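Local structure of putative metal-dependent phosphoesterase (Bifidobacterium adolescentis, 3O0F) at residues H18-F23 / A48-T53. The protein is a metal-dependent phosphoesterase that binds adenosine monophosphate beside a cluster of iron and zinc ions, and may act as a 5'-3' exonuclease on nucleic acids. Residues are numbered along the deposited sequence; the frame is centred on the assembly and turned at random.
Sequences HCHTVF and ADHDTT. With ZN (zinc ion), chain C; FE (Fe (III) ion), chain E.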
ATOM      1  N   HIS A  18       7.057   1.676  -2.969  1.00 12.87           N
ATOM      2  CA  HIS A  18       5.605   1.648  -2.829  1.00 12.47           C
ATOM      3  C   HIS A  18       4.930   1.214  -4.149  1.00 11.31           C
ATOM      4  O   HIS A  18       4.469   2.062  -4.915  1.00 11.00           O
ATOM      5  CB  HIS A  18       5.150   3.038  -2.438  1.00 15.01           C
ATOM      6  CG  HIS A  18       3.778   3.092  -1.857  1.00 16.18           C
ATOM      7  ND1 HIS A  18       3.348   4.153  -1.073  1.00 16.73           N
ATOM      8  CD2 HIS A  18       2.724   2.245  -1.974  1.00 15.27           C
ATOM      9  CE1 HIS A  18       2.095   3.928  -0.708  1.00 15.60           C
ATOM     10  NE2 HIS A  18       1.698   2.783  -1.243  1.00 12.88           N
ATOM     11  N   CYS A  19       4.886  -0.090  -4.405  1.00  9.05           N
ATOM     12  CA  CYS A  19       4.407  -0.633  -5.691  1.00  9.52           C
ATOM     13  C   CYS A  19       3.459  -1.807  -5.423  1.00 12.22           C
ATOM     14  O   CYS A  19       3.758  -2.660  -4.579  1.00 11.62           O
ATOM     15  CB  CYS A  19       5.562  -1.098  -6.567  1.00  9.51           C
ATOM     16  SG  CYS A  19       6.851   0.130  -6.812  1.00 14.26           S
ATOM     17  N   HIS A  20       2.304  -1.798  -6.106  1.00 10.02           N
ATOM     18  CA  HIS A  20       1.264  -2.816  -5.990  1.00  7.90           C
ATOM     19  C   HIS A  20       1.186  -3.705  -7.241  1.00 13.00           C
ATOM     20  O   HIS A  20       1.482  -3.249  -8.344  1.00 12.08           O
ATOM     21  CB  HIS A  20      -0.078  -2.128  -5.764  1.00 10.56           C
ATOM     22  CG  HIS A  20      -0.138  -1.355  -4.493  1.00 13.09           C
ATOM     23  ND1 HIS A  20      -0.677  -1.859  -3.345  1.00 20.59           N
ATOM     24  CD2 HIS A  20       0.298  -0.109  -4.184  1.00 28.05           C
ATOM     25  CE1 HIS A  20      -0.568  -0.971  -2.376  1.00 17.70           C
ATOM     26  NE2 HIS A  20       0.033   0.092  -2.854  1.00 20.74           N
ATOM     27  N   THR A  21       0.727  -4.949  -7.056  1.00 11.81           N
ATOM     28  CA  THR A  21       0.672  -5.942  -8.094  1.00 10.73           C
ATOM     29  C   THR A  21      -0.696  -6.590  -8.109  1.00 12.95           C
ATOM     30  O   THR A  21      -1.562  -6.250  -7.319  1.00 14.12           O
ATOM     31  CB  THR A  21       1.766  -7.049  -7.877  1.00 12.60           C
ATOM     32  OG1 THR A  21       1.367  -7.953  -6.829  1.00 14.13           O
ATOM     33  CG2 THR A  21       3.167  -6.394  -7.591  1.00 10.56           C
ATOM     34  N   VAL A  22      -0.861  -7.561  -8.974  1.00 11.98           N
ATOM     35  CA  VAL A  22      -2.054  -8.421  -8.981  1.00 13.32           C
ATOM     36  C   VAL A  22      -2.364  -9.159  -7.672  1.00 13.00           C
ATOM     37  O   VAL A  22      -3.495  -9.570  -7.478  1.00 16.89           O
ATOM     38  CB  VAL A  22      -1.964  -9.522 -10.132  1.00 14.39           C
ATOM     39  CG1 VAL A  22      -2.093  -8.869 -11.516  1.00 19.32           C
ATOM     40  CG2 VAL A  22      -0.711 -10.363 -10.013  1.00 12.16           C
ATOM     41  N   PHE A  23      -1.389  -9.325  -6.776  1.00 12.83           N
ATOM     42  CA  PHE A  23      -1.688  -9.892  -5.440  1.00 13.40           C
ATOM     43  C   PHE A  23      -2.504  -8.938  -4.560  1.00 14.30           C
ATOM     44  O   PHE A  23      -3.029  -9.344  -3.508  1.00 17.27           O
ATOM     45  CB  PHE A  23      -0.446 -10.403  -4.749  1.00 14.85           C
ATOM     46  CG  PHE A  23       0.123 -11.604  -5.397  1.00 11.77           C
ATOM     47  CD1 PHE A  23      -0.359 -12.874  -5.086  1.00 16.84           C
ATOM     48  CD2 PHE A  23       1.128 -11.482  -6.350  1.00 17.98           C
ATOM     49  CE1 PHE A  23       0.132 -13.991  -5.755  1.00 20.86           C
ATOM     50  CE2 PHE A  23       1.630 -12.592  -6.994  1.00 17.54           C
ATOM     51  CZ  PHE A  23       1.125 -13.848  -6.680  1.00 22.98           C
ATOM     52  N   ALA A  48       4.678  -3.985  -2.173  1.00 11.63           N
ATOM     53  CA  ALA A  48       3.959  -3.459  -0.983  1.00 15.05           C
ATOM     54  C   ALA A  48       2.476  -3.673  -1.125  1.00 11.31           C
ATOM     55  O   ALA A  48       1.684  -2.763  -0.879  1.00 11.50           O
ATOM     56  CB  ALA A  48       4.255  -1.957  -0.781  1.00 11.84           C
ATOM     57  N   ASP A  49       2.075  -4.867  -1.546  1.00 11.18           N
ATOM     58  CA  ASP A  49       0.650  -5.127  -1.675  1.00 11.94           C
ATOM     59  C   ASP A  49      -0.150  -4.990  -0.362  1.00 14.72           C
ATOM     60  O   ASP A  49       0.395  -5.152   0.730  1.00 13.51           O
ATOM     61  CB  ASP A  49       0.415  -6.519  -2.275  1.00 16.26           C
ATOM     62  CG  ASP A  49       0.783  -6.577  -3.750  1.00 17.33           C
ATOM     63  OD1 ASP A  49       0.198  -5.771  -4.516  1.00 19.38           O
ATOM     64  OD2 ASP A  49       1.640  -7.412  -4.118  1.00 13.34           O
ATOM     65  N   HIS A  50      -1.446  -4.713  -0.502  1.00 14.16           N
ATOM     66  CA  HIS A  50      -2.359  -4.496   0.628  1.00 14.92           C
ATOM     67  C   HIS A  50      -2.546  -5.784   1.434  1.00 16.22           C
ATOM     68  O   HIS A  50      -2.906  -6.805   0.869  1.00 12.48           O
ATOM     69  CB  HIS A  50      -3.727  -4.064   0.105  1.00 16.33           C
ATOM     70  CG  HIS A  50      -3.709  -2.754  -0.588  1.00 14.92           C
ATOM     71  ND1 HIS A  50      -3.739  -1.560   0.100  1.00 11.71           N
ATOM     72  CD2 HIS A  50      -3.659  -2.435  -1.905  1.00  6.71           C
ATOM     73  CE1 HIS A  50      -3.689  -0.564  -0.762  1.00 14.05           C
ATOM     74  NE2 HIS A  50      -3.667  -1.068  -1.979  1.00 14.55           N
ATOM     75  N   ASP A  51      -2.253  -5.721   2.734  1.00 16.95           N
ATOM     76  CA  ASP A  51      -2.621  -6.763   3.731  1.00 17.64           C
ATOM     77  C   ASP A  51      -2.199  -8.213   3.379  1.00 17.77           C
ATOM     78  O   ASP A  51      -2.954  -9.156   3.582  1.00 18.59           O
ATOM     79  CB  ASP A  51      -4.123  -6.661   3.994  1.00 18.44           C
ATOM     80  CG  ASP A  51      -4.539  -5.253   4.364  1.00 22.24           C
ATOM     81  OD1 ASP A  51      -3.979  -4.736   5.354  1.00 15.85           O
ATOM     82  OD2 ASP A  51      -5.402  -4.648   3.676  1.00 21.61           O
ATOM     83  N   THR A  52      -1.004  -8.357   2.804  1.00 15.08           N
ATOM     84  CA  THR A  52      -0.534  -9.646   2.310  1.00 18.18           C
ATOM     85  C   THR A  52       0.979  -9.678   2.077  1.00 17.09           C
ATOM     86  O   THR A  52       1.622  -8.639   1.829  1.00 16.46           O
ATOM     87  CB  THR A  52      -1.236 -10.020   0.967  1.00 17.28           C
ATOM     88  OG1 THR A  52      -0.980 -11.398   0.641  1.00 16.50           O
ATOM     89  CG2 THR A  52      -0.762  -9.087  -0.200  1.00 14.73           C
ATOM     90  N   THR A  53       1.519 -10.900   2.105  1.00 16.96           N
ATOM     91  CA  THR A  53       2.871 -11.203   1.588  1.00 15.93           C
ATOM     92  C   THR A  53       2.806 -12.196   0.436  1.00 15.54           C
ATOM     93  O   THR A  53       3.807 -12.831   0.094  1.00 16.37           O
ATOM     94  CB  THR A  53       3.737 -11.835   2.708  1.00 17.33           C
ATOM     95  OG1 THR A  53       3.104 -13.052   3.155  1.00 18.53           O
ATOM     96  CG2 THR A  53       3.850 -10.875   3.863  1.00 14.48           C
TER
HETATM   97 ZN    ZN C 302      -3.535  -0.106  -3.866  1.00 25.31          ZN
HETATM   98 FE    FE E 304      -0.321   2.131  -1.857  1.00 26.62          FE
HETATM   99  O   HOH W   1      -0.954   3.931  -1.022  1.00 24.80           O
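The metal cluster of the PHP domain is where His20 meets His50: residues 18-23, leaving strand 15-19 in the His-x-His motif, run beside the loop 48-53 that follows the neighbouring parallel strand 44-47. His18 and His20 both give NE2 to one iron, at 2.2 Å in the case of His18 NE2, and Glu75, Asp261 and a water also bind this iron. With chi1 at -162°, the His18 ring extends away from its backbone N toward the iron, while ND1 is hydrogen-bonded to Glu231. His50 NE2 binds the zinc, shared with Asp25 and His263. The His20 and His50 rings form an offset stack, planes 26° apart, with CE1 of His20 over the rim of one His50 face; the zinc sits over the centre of a His20 face. Ala48 N donates to Cys19 O, tying the two backbones together beside the metal-binding side chains. Then Asp49 takes over with a two-pronged grip on Thr21: Thr21 N reaches the syn lone pair of Asp49 OD1 at 2.7 Å; Ser24 OG bonds the same oxygen. The other prong joins Thr21 OG1 to Asp49 OD2 at 2.8 Å. With an alanine at Asp49, Thr21 N and OG1 would probably both lose their carboxylate partner, and the turn after His20 would be held less firmly. Thr21 OG1 also accepts from Phe23 N at 3.1 Å, closing an ST turn.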